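Local coordinates for PUM-HD domain-containing protein (Caenorhabditis elegans, PDB 7CGF), which probably binds the 3' untranslated regions of messenger RNAs through its Pumilio-homology domain, captured here in complex with an RNA strand, at residues Val233-Ile238 against Ile270-Glu275; Lys219-Ile224 against Met247-Arg252; Gly277-Lys282 against Ser322-Glu327. The protein carries 2 engineered substitutions. One frame throughout, in Å; residues are numbered along the deposited sequence.

All three contacts lie in the C-terminal half of the PUM-HD solenoid. Interactions 1 and 3 each join two predicted Pumilio repeats, while interaction 2 falls almost entirely within one. Interaction 1 sits at the bound RNA, where Q235 reads U3 and E271 reads G2 of chain B. Interaction 2 lies farther from the RNA, about 9 Å at its nearest atom, its centre 11 Å from that of interaction 1. The two share a core: V234 CG1 meets F221 CE1 at 3.5 Å and I238 CG1 meets I249 CD1 at 3.9 Å. Interaction 3 is a surface contact about 15 Å from the RNA at its nearest atom, with M247 and V250 of interaction 2 packed against its H281.

Interaction 1. Residues Val233-Ile238 against Ile270-Glu275; sequences VVQHVI and IEKCLE. With nucleotides of chain B.
K272 lies against Q235 and I238, between helices 230-240 and 266-276 of consecutive predicted Pumilio repeats, which run nearly parallel here (17° between axes, 9.5 Å apart). The contact is aliphatic. K272 CG stands anti to the backbone N (chi1 -173°) and the chain then bends at chi2, which lays its methylenes along the first helix: CB and CG meet CG of Q235, CD comes 3.7 Å from Q235 OE1, and CE passes the carbonyl O of Q235. I238 adds CG2, 3.9 Å from K272 CG, and its CD1 touches SG of C273 at 3.7 Å.

No hydrogen bond joins the two segments; the amide of Q235 and the carboxylate of E271 turn to the RNA. Q235 NE2 donates to O4 of U3 of chain B at 2.9 Å, nearly straight (169°). One carboxylate oxygen of E271, OE2, receives both N1 (2.7 Å) and N2 (2.9 Å) of G2 of chain B. The ammonium of K272 goes instead to E239 in a salt bridge.

The two adjacent helices thus each supply a base-contacting side chain, an amide for a uracil carbonyl and a carboxylate for the Watson-Crick edge of guanine, consistent with the one-repeat, one-base reading known for PUF proteins.

Interaction 2. Residues Lys219-Ile224 against Met247-Arg252; sequences KRFDEI and MVIVTR
R252 carries CG anti to its backbone N (chi1 -172°) and stays extended from CG to NE, which sends the arginine past the ring of F221, the two side chains running in opposite directions. D222 instead has CG beside its backbone N, and this swings the carboxylate round to the guanidinium, the two side chains crossing at about a right angle.

R252 grips D222 side-on with two nitrogens. NE donates to OD1 at 2.7 Å along an almost straight line (174°), reaching that oxygen on its syn side but tilted out of the carboxylate plane, while NH2 donates to OD2 at 2.9 Å from above the carboxylate plane. Both oxygens lie near the guanidinium plane, yet the two flat groups are turned 38° against each other. The pair is therefore twisted, although each oxygen has its own N-H.

Next to the salt bridge, the F221 ring packs on I249. CE1 lies 3.6 Å from I249 CG1, and CZ lies 3.7 Å from I249 CG2. R252 CD comes obliquely to F221 CD2, 3.9 Å away, across the ring from CE1; ring and guanidinium planes stand steeply to each other, so they do not stack. F260 of helix 257-261 also touches F221 and D222, and V234 of helix 230-240 covers the ring further.

An alanine at D222 would remove both acceptors and is likely to leave the R252 guanidinium without its charge partner and free to turn about its chain.

The contact joins helix 221-225 to helix 243-255, in or at the end of one predicted Pumilio repeat: apolar packing round a buried aromatic, and toward the solvent-exposed R252 a two-bond ion pair that fixes the rotation of the arginine end.

Interaction 3. Residues Gly277-Lys282 against Ser322-Glu327; sequences GAVYHK and SEQRRE
Two helices of the C-terminal part of the superhelical Pumilio solenoid, 279-290 and 322-332, meet near their N-terminal ends, where the Q324 amide, from the first turn of helix 322-332, reaches the first turn of helix 279-290. The helices belong to different predicted repeats, and the contact lies at the surface.

Q324 carries the contact alone on its side. Its CG lies beside the backbone N (chi1 -78°) and the chain runs on extended, so that the amide arrives at V279 and K282. NE2 points at the carbonyl O of V279 in a weak hydrogen bond of 3.4 Å (157°), and the same nitrogen lies 3.8 Å from the V279 CG1 methyl. Q324 OE1 lies 3.8 Å from K282 CB and is hydrogen-bonded to a residue adjoining the segments. The K282 side chain starts toward Q324, but its extended chain leads the ammonium away to the backbone carbonyl O of Q319, where it is hydrogen-bonded.

The start of helix 279-290 is held by A278, at the N-cap position, whose carbonyl O accepts from both H281 N (2.9 Å) and K282 N. On the face turned from Q324, Y280 packs on M247 of helix 243-255, and its hydroxyl is hydrogen-bonded to E243.

With one weak hydrogen bond between the segments and a few van der Waals contacts, Q324 makes a light bridge between these helices.

Interaction 1. Residues Val233-Ile238 against Ile270-Glu275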
loop_
_atom_site.group_PDB
_atom_site.type_symbol
_atom_site.label_atom_id
_atom_site.label_comp_id
_atom_site.label_asym_id
_atom_site.label_seq_id
_atom_site.Cartn_x
_atom_site.Cartn_y
_atom_site.Cartn_z
ATOM N N VAL A 233 2.327 9.985 -0.152
ATOM C CA VAL A 233 2.196 10.124 1.299
ATOM C C VAL A 233 1.422 11.393 1.634
ATOM O O VAL A 233 0.511 11.389 2.470
ATOM C CB VAL A 233 3.589 10.110 1.958
ATOM C CG1 VAL A 233 3.526 10.547 3.420
ATOM C CG2 VAL A 233 4.233 8.712 1.836
ATOM N N VAL A 234 1.780 12.501 0.984
ATOM C CA VAL A 234 1.071 13.754 1.213
ATOM C C VAL A 234 -0.388 13.639 0.780
ATOM O O VAL A 234 -1.282 14.156 1.458
ATOM C CB VAL A 234 1.777 14.914 0.495
ATOM C CG1 VAL A 234 0.882 16.170 0.500
ATOM C CG2 VAL A 234 3.117 15.209 1.164
ATOM N N GLN A 235 -0.666 12.960 -0.344
ATOM C CA GLN A 235 -2.062 12.787 -0.721
ATOM C C GLN A 235 -2.832 12.027 0.355
ATOM O O GLN A 235 -3.994 12.345 0.632
ATOM C CB GLN A 235 -2.165 12.092 -2.076
ATOM C CG GLN A 235 -1.689 13.015 -3.185
ATOM C CD GLN A 235 -1.864 12.371 -4.526
ATOM O OE1 GLN A 235 -2.991 12.136 -4.973
ATOM N NE2 GLN A 235 -0.748 12.024 -5.154
ATOM N N HIS A 236 -2.178 11.077 1.022
ATOM C CA HIS A 236 -2.830 10.349 2.107
ATOM C C HIS A 236 -3.072 11.230 3.329
ATOM O O HIS A 236 -4.075 11.029 4.026
ATOM C CB HIS A 236 -2.007 9.111 2.471
ATOM C CG HIS A 236 -2.354 7.912 1.644
ATOM N ND1 HIS A 236 -2.146 7.862 0.282
ATOM C CD2 HIS A 236 -2.950 6.740 1.976
ATOM C CE1 HIS A 236 -2.574 6.701 -0.185
ATOM N NE2 HIS A 236 -3.072 6.005 0.822
ATOM N N VAL A 237 -2.173 12.183 3.614
ATOM C CA VAL A 237 -2.411 13.168 4.680
ATOM C C VAL A 237 -3.647 14.004 4.371
ATOM O O VAL A 237 -4.505 14.213 5.235
ATOM C CB VAL A 237 -1.183 14.066 4.887
ATOM C CG1 VAL A 237 -1.495 15.141 5.979
ATOM C CG2 VAL A 237 0.011 13.228 5.293
ATOM N N ILE A 238 -3.750 14.510 3.134
ATOM C CA ILE A 238 -4.936 15.272 2.745
ATOM C C ILE A 238 -6.208 14.477 3.011
ATOM O O ILE A 238 -7.182 14.995 3.579
ATOM C CB ILE A 238 -4.827 15.697 1.269
ATOM C CG1 ILE A 238 -3.713 16.738 1.128
ATOM C CG2 ILE A 238 -6.179 16.255 0.770
ATOM C CD1 ILE A 238 -3.182 16.927 -0.317
ATOM N N ILE A 270 -1.833 19.139 -5.563
ATOM C CA ILE A 270 -2.876 20.155 -5.735
ATOM C C ILE A 270 -4.169 19.505 -6.195
ATOM O O ILE A 270 -5.255 19.861 -5.732
ATOM C CB ILE A 270 -2.443 21.255 -6.720
ATOM C CG1 ILE A 270 -1.100 21.831 -6.344
ATOM C CG2 ILE A 270 -3.500 22.375 -6.757
ATOM C CD1 ILE A 270 -0.656 22.917 -7.291
ATOM N N GLU A 271 -4.079 18.545 -7.121
ATOM C CA GLU A 271 -5.282 17.863 -7.575
ATOM C C GLU A 271 -5.998 17.190 -6.416
ATOM O O GLU A 271 -7.229 17.238 -6.326
ATOM C CB GLU A 271 -4.936 16.847 -8.662
ATOM C CG GLU A 271 -4.450 17.511 -9.932
ATOM C CD GLU A 271 -4.388 16.545 -11.108
ATOM O OE1 GLU A 271 -5.237 15.628 -11.178
ATOM O OE2 GLU A 271 -3.485 16.703 -11.955
ATOM N N LYS A 272 -5.236 16.578 -5.506
ATOM C CA LYS A 272 -5.850 15.909 -4.369
ATOM C C LYS A 272 -6.567 16.908 -3.474
ATOM O O LYS A 272 -7.644 16.611 -2.938
ATOM C CB LYS A 272 -4.789 15.139 -3.579
ATOM C CG LYS A 272 -5.348 14.266 -2.470
ATOM C CD LYS A 272 -6.048 13.038 -3.025
ATOM C CE LYS A 272 -6.574 12.166 -1.886
ATOM N NZ LYS A 272 -7.289 10.959 -2.377
ATOM N N CYS A 273 -5.967 18.082 -3.273
ATOM C CA CYS A 273 -6.638 19.143 -2.517
ATOM C C CYS A 273 -7.977 19.507 -3.138
ATOM O O CYS A 273 -8.956 19.769 -2.425
ATOM C CB CYS A 273 -5.763 20.388 -2.452
ATOM S SG CYS A 273 -4.288 20.235 -1.421
ATOM N N LEU A 274 -8.029 19.563 -4.467
ATOM C CA LEU A 274 -9.262 19.974 -5.134
ATOM C C LEU A 274 -10.325 18.886 -5.074
ATOM O O LEU A 274 -11.521 19.195 -5.013
ATOM C CB LEU A 274 -8.959 20.359 -6.580
ATOM C CG LEU A 274 -8.121 21.623 -6.757
ATOM C CD1 LEU A 274 -7.496 21.638 -8.141
ATOM C CD2 LEU A 274 -8.941 22.901 -6.527
ATOM N N GLU A 275 -9.911 17.617 -5.091
ATOM C CA GLU A 275 -10.842 16.496 -5.002
ATOM C C GLU A 275 -11.359 16.307 -3.579
ATOM O O GLU A 275 -12.536 15.987 -3.382
ATOM C CB GLU A 275 -10.157 15.216 -5.498
ATOM C CG GLU A 275 -9.645 15.296 -6.929
ATOM C CD GLU A 275 -8.666 14.177 -7.290
ATOM O OE1 GLU A 275 -8.103 13.523 -6.380
ATOM O OE2 GLU A 275 -8.452 13.951 -8.498
ATOM P P G B 2 1.497 11.941 -21.279
ATOM O OP1 G B 2 2.373 10.777 -21.542
ATOM O OP2 G B 2 0.039 11.738 -21.297
ATOM O "O5'" G B 2 1.913 12.465 -19.827
ATOM C "C5'" G B 2 3.195 13.023 -19.601
ATOM C "C4'" G B 2 3.391 13.343 -18.141
ATOM O "O4'" G B 2 2.453 14.373 -17.742
ATOM C "C3'" G B 2 3.113 12.199 -17.183
ATOM O "O3'" G B 2 4.212 11.311 -17.098
ATOM C "C2'" G B 2 2.782 12.932 -15.879
ATOM O "O2'" G B 2 3.958 13.392 -15.232
ATOM C "C1'" G B 2 2.033 14.156 -16.408
ATOM N N9 G B 2 0.571 13.963 -16.374
ATOM C C8 G B 2 -0.244 13.252 -17.226
ATOM N N7 G B 2 -1.506 13.276 -16.883
ATOM C C5 G B 2 -1.531 14.048 -15.725
ATOM C C6 G B 2 -2.609 14.436 -14.888
ATOM O O6 G B 2 -3.812 14.176 -14.993
ATOM N N1 G B 2 -2.169 15.231 -13.825
ATOM C C2 G B 2 -0.871 15.603 -13.613
ATOM N N2 G B 2 -0.652 16.357 -12.523
ATOM N N3 G B 2 0.153 15.231 -14.377
ATOM C C4 G B 2 -0.262 14.472 -15.409
ATOM P P U B 3 3.995 9.774 -16.704
ATOM O OP1 U B 3 5.365 9.216 -16.574
ATOM O OP2 U B 3 2.999 9.131 -17.577
ATOM O "O5'" U B 3 3.261 9.871 -15.292
ATOM C "C5'" U B 3 2.844 8.708 -14.599
ATOM C "C4'" U B 3 3.559 8.641 -13.280
ATOM O "O4'" U B 3 3.172 9.767 -12.458
ATOM C "C3'" U B 3 3.269 7.432 -12.412
ATOM O "O3'" U B 3 4.031 6.316 -12.831
ATOM C "C2'" U B 3 3.660 7.922 -11.019
ATOM O "O2'" U B 3 5.060 7.798 -10.837
ATOM C "C1'" U B 3 3.328 9.418 -11.095
ATOM N N1 U B 3 2.127 9.804 -10.317
ATOM C C2 U B 3 2.434 10.223 -9.031
ATOM O O2 U B 3 3.587 10.241 -8.635
ATOM N N3 U B 3 1.363 10.606 -8.267
ATOM C C4 U B 3 0.042 10.590 -8.645
ATOM O O4 U B 3 -0.831 10.955 -7.861
ATOM C C5 U B 3 -0.198 10.142 -9.993
ATOM C C6 U B 3 0.833 9.762 -10.763
#

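Interaction 2. Residues Lys219-Ile224 against Met247-Arg252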
loop_
_atom_site.group_PDB
_atom_site.type_symbol
_atom_site.label_atom_id
_atom_site.label_comp_id
_atom_site.label_asym_id
_atom_site.label_seq_id
_atom_site.Cartn_x
_atom_site.Cartn_y
_atom_site.Cartn_z
ATOM N N LYS A 219 6.979 18.965 8.587
ATOM C CA LYS A 219 8.260 19.648 8.755
ATOM C C LYS A 219 9.079 19.672 7.475
ATOM O O LYS A 219 9.833 20.625 7.244
ATOM C CB LYS A 219 9.062 18.996 9.886
ATOM C CG LYS A 219 8.392 19.163 11.269
ATOM C CD LYS A 219 9.161 18.393 12.350
ATOM C CE LYS A 219 8.429 18.449 13.699
ATOM N NZ LYS A 219 9.123 17.668 14.785
ATOM N N ARG A 220 8.946 18.653 6.625
ATOM C CA ARG A 220 9.643 18.606 5.340
ATOM C C ARG A 220 8.648 18.460 4.200
ATOM O O ARG A 220 8.857 17.725 3.234
ATOM C CB ARG A 220 10.688 17.497 5.338
ATOM C CG ARG A 220 11.768 17.808 6.354
ATOM C CD ARG A 220 12.839 16.758 6.403
ATOM N NE ARG A 220 13.620 16.745 5.183
ATOM C CZ ARG A 220 14.667 15.949 4.999
ATOM N NH1 ARG A 220 15.046 15.126 5.964
ATOM N NH2 ARG A 220 15.330 15.975 3.861
ATOM N N PHE A 221 7.556 19.213 4.314
ATOM C CA PHE A 221 6.428 19.069 3.403
ATOM C C PHE A 221 6.826 19.272 1.948
ATOM O O PHE A 221 6.485 18.452 1.085
ATOM C CB PHE A 221 5.333 20.070 3.776
ATOM C CG PHE A 221 4.111 19.940 2.923
ATOM C CD1 PHE A 221 3.187 18.942 3.183
ATOM C CD2 PHE A 221 3.908 20.782 1.834
ATOM C CE1 PHE A 221 2.075 18.794 2.401
ATOM C CE2 PHE A 221 2.782 20.632 1.047
ATOM C CZ PHE A 221 1.874 19.628 1.340
ATOM N N ASP A 222 7.503 20.384 1.640
ATOM C CA ASP A 222 7.775 20.692 0.240
ATOM C C ASP A 222 8.596 19.592 -0.423
ATOM O O ASP A 222 8.320 19.212 -1.571
ATOM C CB ASP A 222 8.500 22.027 0.109
ATOM C CG ASP A 222 7.637 23.206 0.487
ATOM O OD1 ASP A 222 6.432 23.023 0.779
ATOM O OD2 ASP A 222 8.182 24.327 0.477
ATOM N N GLU A 223 9.609 19.070 0.282
ATOM C CA GLU A 223 10.449 18.023 -0.293
ATOM C C GLU A 223 9.659 16.742 -0.492
ATOM O O GLU A 223 9.792 16.065 -1.525
ATOM C CB GLU A 223 11.638 17.738 0.614
ATOM C CG GLU A 223 12.619 18.845 0.829
ATOM C CD GLU A 223 13.552 18.471 1.954
ATOM O OE1 GLU A 223 13.275 18.855 3.126
ATOM O OE2 GLU A 223 14.506 17.718 1.660
ATOM N N ILE A 224 8.848 16.378 0.501
ATOM C CA ILE A 224 8.085 15.138 0.399
ATOM C C ILE A 224 7.010 15.257 -0.680
ATOM O O ILE A 224 6.773 14.315 -1.453
ATOM C CB ILE A 224 7.499 14.781 1.770
ATOM C CG1 ILE A 224 8.631 14.535 2.778
ATOM C CG2 ILE A 224 6.625 13.496 1.689
ATOM C CD1 ILE A 224 8.132 14.231 4.197
ATOM N N MET A 247 -6.096 22.432 6.157
ATOM C CA MET A 247 -5.943 23.882 6.094
ATOM C C MET A 247 -4.478 24.274 5.945
ATOM O O MET A 247 -4.136 25.130 5.119
ATOM C CB MET A 247 -6.574 24.537 7.333
ATOM C CG MET A 247 -6.280 26.027 7.482
ATOM S SD MET A 247 -6.887 26.964 6.064
ATOM C CE MET A 247 -8.462 26.270 5.882
ATOM N N VAL A 248 -3.586 23.638 6.710
ATOM C CA VAL A 248 -2.178 23.990 6.599
ATOM C C VAL A 248 -1.674 23.673 5.195
ATOM O O VAL A 248 -0.945 24.471 4.585
ATOM C CB VAL A 248 -1.363 23.266 7.689
ATOM C CG1 VAL A 248 0.119 23.390 7.413
ATOM C CG2 VAL A 248 -1.684 23.860 9.054
ATOM N N ILE A 249 -2.080 22.519 4.653
ATOM C CA ILE A 249 -1.599 22.108 3.333
ATOM C C ILE A 249 -2.151 23.033 2.258
ATOM O O ILE A 249 -1.412 23.527 1.402
ATOM C CB ILE A 249 -1.953 20.637 3.060
ATOM C CG1 ILE A 249 -1.071 19.725 3.923
ATOM C CG2 ILE A 249 -1.747 20.295 1.586
ATOM C CD1 ILE A 249 -1.499 18.272 3.888
ATOM N N VAL A 250 -3.455 23.328 2.322
ATOM C CA VAL A 250 -4.068 24.164 1.292
ATOM C C VAL A 250 -3.526 25.578 1.362
ATOM O O VAL A 250 -3.354 26.238 0.329
ATOM C CB VAL A 250 -5.601 24.129 1.432
ATOM C CG1 VAL A 250 -6.255 25.225 0.586
ATOM C CG2 VAL A 250 -6.116 22.747 1.056
ATOM N N THR A 251 -3.267 26.079 2.574
ATOM C CA THR A 251 -2.661 27.401 2.701
ATOM C C THR A 251 -1.289 27.420 2.057
ATOM O O THR A 251 -0.950 28.354 1.322
ATOM C CB THR A 251 -2.565 27.809 4.172
ATOM O OG1 THR A 251 -3.878 27.897 4.731
ATOM C CG2 THR A 251 -1.868 29.150 4.337
ATOM N N ARG A 252 -0.486 26.383 2.311
ATOM C CA ARG A 252 0.860 26.345 1.746
ATOM C C ARG A 252 0.825 26.212 0.228
ATOM O O ARG A 252 1.599 26.877 -0.476
ATOM C CB ARG A 252 1.659 25.202 2.367
ATOM C CG ARG A 252 3.121 25.241 1.970
ATOM C CD ARG A 252 3.993 24.486 2.948
ATOM N NE ARG A 252 5.401 24.693 2.630
ATOM C CZ ARG A 252 6.176 25.582 3.239
ATOM N NH1 ARG A 252 5.682 26.334 4.218
ATOM N NH2 ARG A 252 7.446 25.712 2.878
#

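Interaction 3. Residues Gly277-Lys282 against Ser322-Glu327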
loop_
_atom_site.group_PDB
_atom_site.type_symbol
_atom_site.label_atom_id
_atom_site.label_comp_id
_atom_site.label_asym_id
_atom_site.label_seq_id
_atom_site.Cartn_x
_atom_site.Cartn_y
_atom_site.Cartn_z
ATOM N N GLY A 277 -10.929 18.678 -0.882
ATOM C CA GLY A 277 -11.100 19.868 -0.078
ATOM C C GLY A 277 -12.526 20.391 -0.080
ATOM O O GLY A 277 -13.295 20.194 -1.022
ATOM N N ALA A 278 -12.870 21.071 1.009
ATOM C CA ALA A 278 -14.157 21.736 1.109
ATOM C C ALA A 278 -14.164 22.992 0.250
ATOM O O ALA A 278 -13.130 23.457 -0.238
ATOM C CB ALA A 278 -14.466 22.092 2.559
ATOM N N VAL A 279 -15.359 23.569 0.093
ATOM C CA VAL A 279 -15.493 24.734 -0.774
ATOM C C VAL A 279 -14.549 25.850 -0.340
ATOM O O VAL A 279 -13.973 26.547 -1.182
ATOM C CB VAL A 279 -16.958 25.207 -0.813
ATOM C CG1 VAL A 279 -17.091 26.473 -1.659
ATOM C CG2 VAL A 279 -17.849 24.097 -1.343
ATOM N N TYR A 280 -14.347 26.035 0.971
ATOM C CA TYR A 280 -13.510 27.160 1.372
ATOM C C TYR A 280 -12.039 26.932 1.029
ATOM O O TYR A 280 -11.296 27.911 0.854
ATOM C CB TYR A 280 -13.695 27.485 2.862
ATOM C CG TYR A 280 -12.998 26.596 3.880
ATOM C CD1 TYR A 280 -13.158 25.218 3.874
ATOM C CD2 TYR A 280 -12.200 27.156 4.863
ATOM C CE1 TYR A 280 -12.525 24.417 4.826
ATOM C CE2 TYR A 280 -11.588 26.373 5.815
ATOM C CZ TYR A 280 -11.735 25.008 5.784
ATOM O OH TYR A 280 -11.099 24.221 6.735
ATOM N N HIS A 281 -11.628 25.673 0.867
ATOM C CA HIS A 281 -10.271 25.375 0.408
ATOM C C HIS A 281 -10.133 25.589 -1.092
ATOM O O HIS A 281 -9.122 26.135 -1.562
ATOM C CB HIS A 281 -9.908 23.936 0.738
ATOM C CG HIS A 281 -9.663 23.697 2.187
ATOM N ND1 HIS A 281 -9.908 22.484 2.789
ATOM C CD2 HIS A 281 -9.185 24.511 3.155
ATOM C CE1 HIS A 281 -9.592 22.559 4.067
ATOM N NE2 HIS A 281 -9.145 23.774 4.314
ATOM N N LYS A 282 -11.137 25.139 -1.848
ATOM C CA LYS A 282 -11.173 25.416 -3.278
ATOM C C LYS A 282 -11.148 26.913 -3.543
ATOM O O LYS A 282 -10.484 27.376 -4.475
ATOM C CB LYS A 282 -12.418 24.780 -3.899
ATOM C CG LYS A 282 -12.434 23.259 -3.886
ATOM C CD LYS A 282 -13.834 22.737 -4.178
ATOM C CE LYS A 282 -13.867 21.232 -4.169
ATOM N NZ LYS A 282 -15.208 20.696 -4.550
ATOM N N SER A 322 -19.962 26.497 -9.427
ATOM C CA SER A 322 -20.261 27.302 -10.607
ATOM C C SER A 322 -19.797 28.733 -10.409
ATOM O O SER A 322 -19.242 29.354 -11.324
ATOM C CB SER A 322 -21.759 27.265 -10.911
ATOM O OG SER A 322 -22.471 28.015 -9.951
ATOM N N GLU A 323 -20.015 29.275 -9.213
ATOM C CA GLU A 323 -19.546 30.616 -8.924
ATOM C C GLU A 323 -18.023 30.682 -8.997
ATOM O O GLU A 323 -17.460 31.655 -9.511
ATOM C CB GLU A 323 -20.091 31.044 -7.557
ATOM C CG GLU A 323 -20.084 32.516 -7.297
ATOM C CD GLU A 323 -21.117 33.317 -8.108
ATOM O OE1 GLU A 323 -21.796 32.769 -9.006
ATOM O OE2 GLU A 323 -21.229 34.515 -7.825
ATOM N N GLN A 324 -17.335 29.626 -8.550
ATOM C CA GLN A 324 -15.878 29.622 -8.656
ATOM C C GLN A 324 -15.416 29.466 -10.103
ATOM O O GLN A 324 -14.450 30.116 -10.521
ATOM C CB GLN A 324 -15.290 28.528 -7.766
ATOM C CG GLN A 324 -15.269 28.960 -6.312
ATOM C CD GLN A 324 -15.083 27.821 -5.327
ATOM O OE1 GLN A 324 -15.231 26.644 -5.657
ATOM N NE2 GLN A 324 -14.769 28.181 -4.091
ATOM N N ARG A 325 -16.084 28.611 -10.884
ATOM C CA ARG A 325 -15.753 28.517 -12.306
ATOM C C ARG A 325 -15.948 29.856 -13.000
ATOM O O ARG A 325 -15.185 30.213 -13.903
ATOM C CB ARG A 325 -16.606 27.451 -12.994
ATOM C CG ARG A 325 -16.238 26.011 -12.686
ATOM C CD ARG A 325 -16.937 25.039 -13.634
ATOM N NE ARG A 325 -18.333 25.420 -13.832
ATOM C CZ ARG A 325 -19.360 24.922 -13.149
ATOM N NH1 ARG A 325 -20.597 25.349 -13.405
ATOM N NH2 ARG A 325 -19.160 23.999 -12.214
ATOM N N ARG A 326 -16.951 30.621 -12.570
ATOM C CA ARG A 326 -17.213 31.911 -13.193
ATOM C C ARG A 326 -16.007 32.838 -13.076
ATOM O O ARG A 326 -15.639 33.509 -14.045
ATOM C CB ARG A 326 -18.469 32.519 -12.562
ATOM C CG ARG A 326 -18.812 33.901 -13.011
ATOM C CD ARG A 326 -20.195 34.261 -12.489
ATOM N NE ARG A 326 -20.496 35.657 -12.766
ATOM C CZ ARG A 326 -20.119 36.646 -11.971
ATOM N NH1 ARG A 326 -20.421 37.902 -12.279
ATOM N NH2 ARG A 326 -19.446 36.367 -10.858
ATOM N N GLU A 327 -15.342 32.855 -11.915
ATOM C CA GLU A 327 -14.151 33.687 -11.777
ATOM C C GLU A 327 -13.013 33.181 -12.663
ATOM O O GLU A 327 -12.267 33.979 -13.246
ATOM C CB GLU A 327 -13.703 33.743 -10.314
ATOM C CG GLU A 327 -12.467 34.624 -10.096
ATOM C CD GLU A 327 -11.983 34.653 -8.648
ATOM O OE1 GLU A 327 -11.091 35.480 -8.335
ATOM O OE2 GLU A 327 -12.494 33.858 -7.825
#